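Local coordinates for putative low molecular weight protein-tyrosine-phosphatase slr0328 (Synechocystis sp., PDB 5O7B) that probably removes phosphate from phosphotyrosine in proteins, as a low molecular weight protein-tyrosine-phosphatase of a cyanobacterium, at residues L16-A30 with L97-N106. Numbering follows the deposited sequence.
Sequences LLFVCLGNICRSPAA and LAMDGDNYRN
M99 packs against C20, R26 and A30, between strand 17-20 and helix 26-37. Its CB lies over one face of the R26 guanidinium, off its centre; M99 CG comes 3.2 Å from V19 O and touches C20 CB and R26 CB. Bends at chi2 (-50°) and chi3 (109°) carry SD past A30 CB and set M99 CE at the F18 ring edge, 3.9 Å from A30 CB. Farther along that ring, L97 CD1 meets F18 CE1 at 3.6 Å. The backbones run parallel, bridged at V19 and A98, with L97 N bonding to L17 O, V19 N to L97 O and M99 N to V19 O. D100, N-cap of helix 101-104, and N103 form a capping box: N103 N donates to D100 OD1 (2.8 Å) and D100 N to N103 OD1. D100 OD2, near the guanidinium plane, makes a salt bridge with R26 NH2 (2.9 Å), which meets it from above the carboxylate plane. An alanine in place of R26 would probably leave D100 without this counter-charge and uncover M99 CB. C20 to R26 form the family's CX5R P-loop, C20 the likely nucleophile; S27 N donates to C20 SG. With V135 O also accepting from R26 NH2, the D100 bridge probably helps orient the guanidinium for phosphate binding.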
loop_
_atom_site.group_PDB
_atom_site.type_symbol
_atom_site.label_atom_id
_atom_site.label_comp_id
_atom_site.label_asym_id
_atom_site.label_seq_id
_atom_site.Cartn_x
_atom_site.Cartn_y
_atom_site.Cartn_z
ATOM N N LEU A 16 4.691 -11.089 -4.023
ATOM C CA LEU A 16 3.570 -10.159 -4.067
ATOM C C LEU A 16 4.080 -8.726 -4.179
ATOM O O LEU A 16 4.993 -8.329 -3.449
ATOM C CB LEU A 16 2.690 -10.311 -2.822
ATOM C CG LEU A 16 2.458 -11.718 -2.249
ATOM C CD1 LEU A 16 1.677 -11.625 -0.957
ATOM C CD2 LEU A 16 1.737 -12.629 -3.235
ATOM N N LEU A 17 3.483 -7.946 -5.079
ATOM C CA LEU A 17 3.909 -6.572 -5.331
ATOM C C LEU A 17 2.716 -5.651 -5.150
ATOM O O LEU A 17 1.694 -5.820 -5.824
ATOM C CB LEU A 17 4.496 -6.423 -6.736
ATOM C CG LEU A 17 5.077 -5.058 -7.139
ATOM C CD1 LEU A 17 6.451 -4.862 -6.544
ATOM C CD2 LEU A 17 5.144 -4.944 -8.653
ATOM N N PHE A 18 2.848 -4.680 -4.249
ATOM C CA PHE A 18 1.801 -3.698 -3.998
ATOM C C PHE A 18 2.178 -2.379 -4.661
ATOM O O PHE A 18 3.320 -1.929 -4.536
ATOM C CB PHE A 18 1.584 -3.521 -2.497
ATOM C CG PHE A 18 1.234 -4.805 -1.782
ATOM C CD1 PHE A 18 -0.081 -5.247 -1.723
ATOM C CD2 PHE A 18 2.218 -5.573 -1.184
ATOM C CE1 PHE A 18 -0.404 -6.425 -1.076
ATOM C CE2 PHE A 18 1.898 -6.759 -0.528
ATOM C CZ PHE A 18 0.589 -7.179 -0.474
ATOM N N VAL A 19 1.230 -1.768 -5.382
ATOM C CA VAL A 19 1.535 -0.621 -6.236
ATOM C C VAL A 19 0.600 0.538 -5.920
ATOM O O VAL A 19 -0.627 0.364 -5.890
ATOM C CB VAL A 19 1.448 -0.974 -7.735
ATOM C CG1 VAL A 19 1.803 0.237 -8.591
ATOM C CG2 VAL A 19 2.363 -2.131 -8.064
ATOM N N CYS A 20 1.178 1.715 -5.704
ATOM C CA CYS A 20 0.435 2.972 -5.660
ATOM C C CYS A 20 1.079 3.919 -6.672
ATOM O O CYS A 20 1.788 3.502 -7.597
ATOM C CB CYS A 20 0.389 3.534 -4.234
ATOM S SG CYS A 20 1.981 4.034 -3.554
ATOM N N LEU A 21 0.828 5.221 -6.522
ATOM C CA LEU A 21 1.306 6.196 -7.503
ATOM C C LEU A 21 2.784 6.520 -7.301
ATOM O O LEU A 21 3.619 6.212 -8.159
ATOM C CB LEU A 21 0.463 7.480 -7.441
ATOM C CG LEU A 21 0.894 8.641 -8.354
ATOM C CD1 LEU A 21 0.911 8.220 -9.817
ATOM C CD2 LEU A 21 0.014 9.865 -8.173
ATOM N N GLY A 22 3.125 7.133 -6.162
ATOM C CA GLY A 22 4.490 7.519 -5.856
ATOM C C GLY A 22 5.326 6.539 -5.044
ATOM O O GLY A 22 6.532 6.761 -4.901
ATOM N N ASN A 23 4.729 5.466 -4.517
ATOM C CA ASN A 23 5.436 4.489 -3.668
ATOM C C ASN A 23 6.093 5.162 -2.459
ATOM O O ASN A 23 7.243 4.877 -2.114
ATOM C CB ASN A 23 6.461 3.682 -4.483
ATOM C CG ASN A 23 7.054 2.492 -3.702
ATOM O OD1 ASN A 23 8.233 2.168 -3.838
ATOM N ND2 ASN A 23 6.236 1.851 -2.885
ATOM N N ILE A 24 5.363 6.068 -1.807
ATOM C CA ILE A 24 5.824 6.653 -0.547
ATOM C C ILE A 24 4.768 6.649 0.547
ATOM O O ILE A 24 5.127 6.770 1.733
ATOM C CB ILE A 24 6.372 8.090 -0.740
ATOM C CG1 ILE A 24 5.320 9.017 -1.349
ATOM C CG2 ILE A 24 7.668 8.095 -1.545
ATOM C CD1 ILE A 24 5.571 10.477 -1.042
ATOM N N CYS A 25 3.474 6.518 0.249
ATOM C CA CYS A 25 2.442 6.470 1.288
ATOM C C CYS A 25 1.779 5.099 1.338
ATOM O O CYS A 25 2.058 4.312 2.244
ATOM C CB CYS A 25 1.389 7.566 1.073
ATOM S SG CYS A 25 1.973 9.287 1.136
ATOM N N ARG A 26 0.943 4.770 0.353
ATOM C CA ARG A 26 0.007 3.656 0.462
ATOM C C ARG A 26 0.675 2.294 0.303
ATOM O O ARG A 26 0.578 1.442 1.193
ATOM C CB ARG A 26 -1.107 3.818 -0.567
ATOM C CG ARG A 26 -2.111 4.895 -0.205
ATOM C CD ARG A 26 -3.024 5.167 -1.367
ATOM N NE ARG A 26 -2.296 5.741 -2.487
ATOM C CZ ARG A 26 -2.851 6.048 -3.652
ATOM N NH1 ARG A 26 -2.116 6.576 -4.618
ATOM N NH2 ARG A 26 -4.141 5.840 -3.838
ATOM N N SER A 27 1.314 2.047 -0.844
ATOM C CA SER A 27 1.889 0.722 -1.077
ATOM C C SER A 27 3.044 0.391 -0.129
ATOM O O SER A 27 3.222 -0.790 0.212
ATOM C CB SER A 27 2.333 0.569 -2.538
ATOM O OG SER A 27 3.477 1.336 -2.841
ATOM N N PRO A 28 3.851 1.365 0.327
ATOM C CA PRO A 28 4.795 1.040 1.412
ATOM C C PRO A 28 4.101 0.564 2.670
ATOM O O PRO A 28 4.624 -0.313 3.367
ATOM C CB PRO A 28 5.537 2.363 1.645
ATOM C CG PRO A 28 5.438 3.073 0.368
ATOM C CD PRO A 28 4.101 2.720 -0.201
ATOM N N ALA A 29 2.938 1.136 2.995
ATOM C CA ALA A 29 2.173 0.630 4.127
ATOM C C ALA A 29 1.649 -0.770 3.840
ATOM O O ALA A 29 1.742 -1.662 4.693
ATOM C CB ALA A 29 1.024 1.584 4.459
ATOM N N ALA A 30 1.111 -0.985 2.635
ATOM C CA ALA A 30 0.613 -2.308 2.267
ATOM C C ALA A 30 1.701 -3.362 2.398
ATOM O O ALA A 30 1.443 -4.476 2.866
ATOM C CB ALA A 30 0.064 -2.288 0.841
ATOM N N LEU A 97 -0.918 -5.967 -6.754
ATOM C CA LEU A 97 -2.112 -5.441 -6.107
ATOM C C LEU A 97 -2.071 -3.903 -6.120
ATOM O O LEU A 97 -1.156 -3.285 -5.571
ATOM C CB LEU A 97 -2.233 -6.031 -4.687
ATOM C CG LEU A 97 -2.204 -7.573 -4.822
ATOM C CD1 LEU A 97 -1.059 -8.291 -4.086
ATOM C CD2 LEU A 97 -3.539 -8.259 -4.526
ATOM N N ALA A 98 -3.056 -3.295 -6.790
ATOM C CA ALA A 98 -3.104 -1.853 -6.986
ATOM C C ALA A 98 -3.890 -1.175 -5.875
ATOM O O ALA A 98 -4.884 -1.710 -5.379
ATOM C CB ALA A 98 -3.731 -1.511 -8.337
ATOM N N MET A 99 -3.448 0.030 -5.504
ATOM C CA MET A 99 -4.042 0.712 -4.355
ATOM C C MET A 99 -5.340 1.419 -4.720
ATOM O O MET A 99 -6.271 1.453 -3.904
ATOM C CB MET A 99 -3.054 1.708 -3.746
ATOM C CG MET A 99 -1.877 1.091 -3.000
ATOM S SD MET A 99 -2.289 -0.165 -1.781
ATOM C CE MET A 99 -1.670 -1.629 -2.605
ATOM N N ASP A 100 -5.424 1.997 -5.927
ATOM C CA ASP A 100 -6.655 2.626 -6.400
ATOM C C ASP A 100 -6.880 2.294 -7.874
ATOM O O ASP A 100 -6.079 1.603 -8.512
ATOM C CB ASP A 100 -6.649 4.146 -6.156
ATOM C CG ASP A 100 -5.621 4.898 -6.999
ATOM O OD1 ASP A 100 -5.217 4.431 -8.087
ATOM O OD2 ASP A 100 -5.211 5.992 -6.553
ATOM N N GLY A 101 -7.981 2.822 -8.412
ATOM C CA GLY A 101 -8.358 2.519 -9.788
ATOM C C GLY A 101 -7.356 3.027 -10.807
ATOM O O GLY A 101 -7.072 2.351 -11.799
ATOM N N ASP A 102 -6.808 4.227 -10.580
ATOM C CA ASP A 102 -5.810 4.759 -11.501
ATOM C C ASP A 102 -4.576 3.866 -11.551
ATOM O O ASP A 102 -4.019 3.634 -12.631
ATOM C CB ASP A 102 -5.433 6.184 -11.106
ATOM C CG ASP A 102 -6.608 7.126 -11.156
ATOM O OD1 ASP A 102 -7.570 6.845 -11.909
ATOM O OD2 ASP A 102 -6.572 8.145 -10.436
ATOM N N ASN A 103 -4.137 3.346 -10.397
ATOM C CA ASN A 103 -2.990 2.440 -10.402
ATOM C C ASN A 103 -3.308 1.179 -11.175
ATOM O O ASN A 103 -2.436 0.622 -11.845
ATOM C CB ASN A 103 -2.568 2.049 -8.984
ATOM C CG ASN A 103 -2.439 3.225 -8.052
ATOM O OD1 ASN A 103 -2.771 3.115 -6.876
ATOM N ND2 ASN A 103 -1.927 4.346 -8.557
ATOM N N TYR A 104 -4.559 0.718 -11.090
ATOM C CA TYR A 104 -4.956 -0.578 -11.627
ATOM C C TYR A 104 -5.253 -0.529 -13.121
ATOM O O TYR A 104 -4.688 -1.302 -13.902
ATOM C CB TYR A 104 -6.198 -1.088 -10.885
ATOM N N ARG A 105 -6.176 0.345 -13.513
ATOM C CA ARG A 105 -6.768 0.349 -14.842
ATOM C C ARG A 105 -7.504 1.657 -15.062
ATOM O O ARG A 105 -8.276 2.060 -14.187
ATOM C CB ARG A 105 -7.741 -0.827 -14.999
ATOM C CG ARG A 105 -8.504 -0.857 -16.308
ATOM C CD ARG A 105 -9.802 -0.085 -16.254
ATOM N NE ARG A 105 -10.673 -0.498 -15.178
ATOM C CZ ARG A 105 -10.976 0.247 -14.128
ATOM N NH1 ARG A 105 -10.453 1.457 -13.992
ATOM N NH2 ARG A 105 -11.790 -0.228 -13.199
ATOM N N ASN A 106 -7.282 2.275 -16.226
ATOM C CA ASN A 106 -7.901 3.513 -16.771
ATOM C C ASN A 106 -6.768 4.505 -17.072
ATOM O O ASN A 106 -6.824 5.282 -18.034
ATOM C CB ASN A 106 -8.965 4.161 -15.843
ATOM C CG ASN A 106 -10.413 3.738 -16.201
ATOM O OD1 ASN A 106 -10.691 3.325 -17.328
ATOM N ND2 ASN A 106 -11.336 3.862 -15.238
#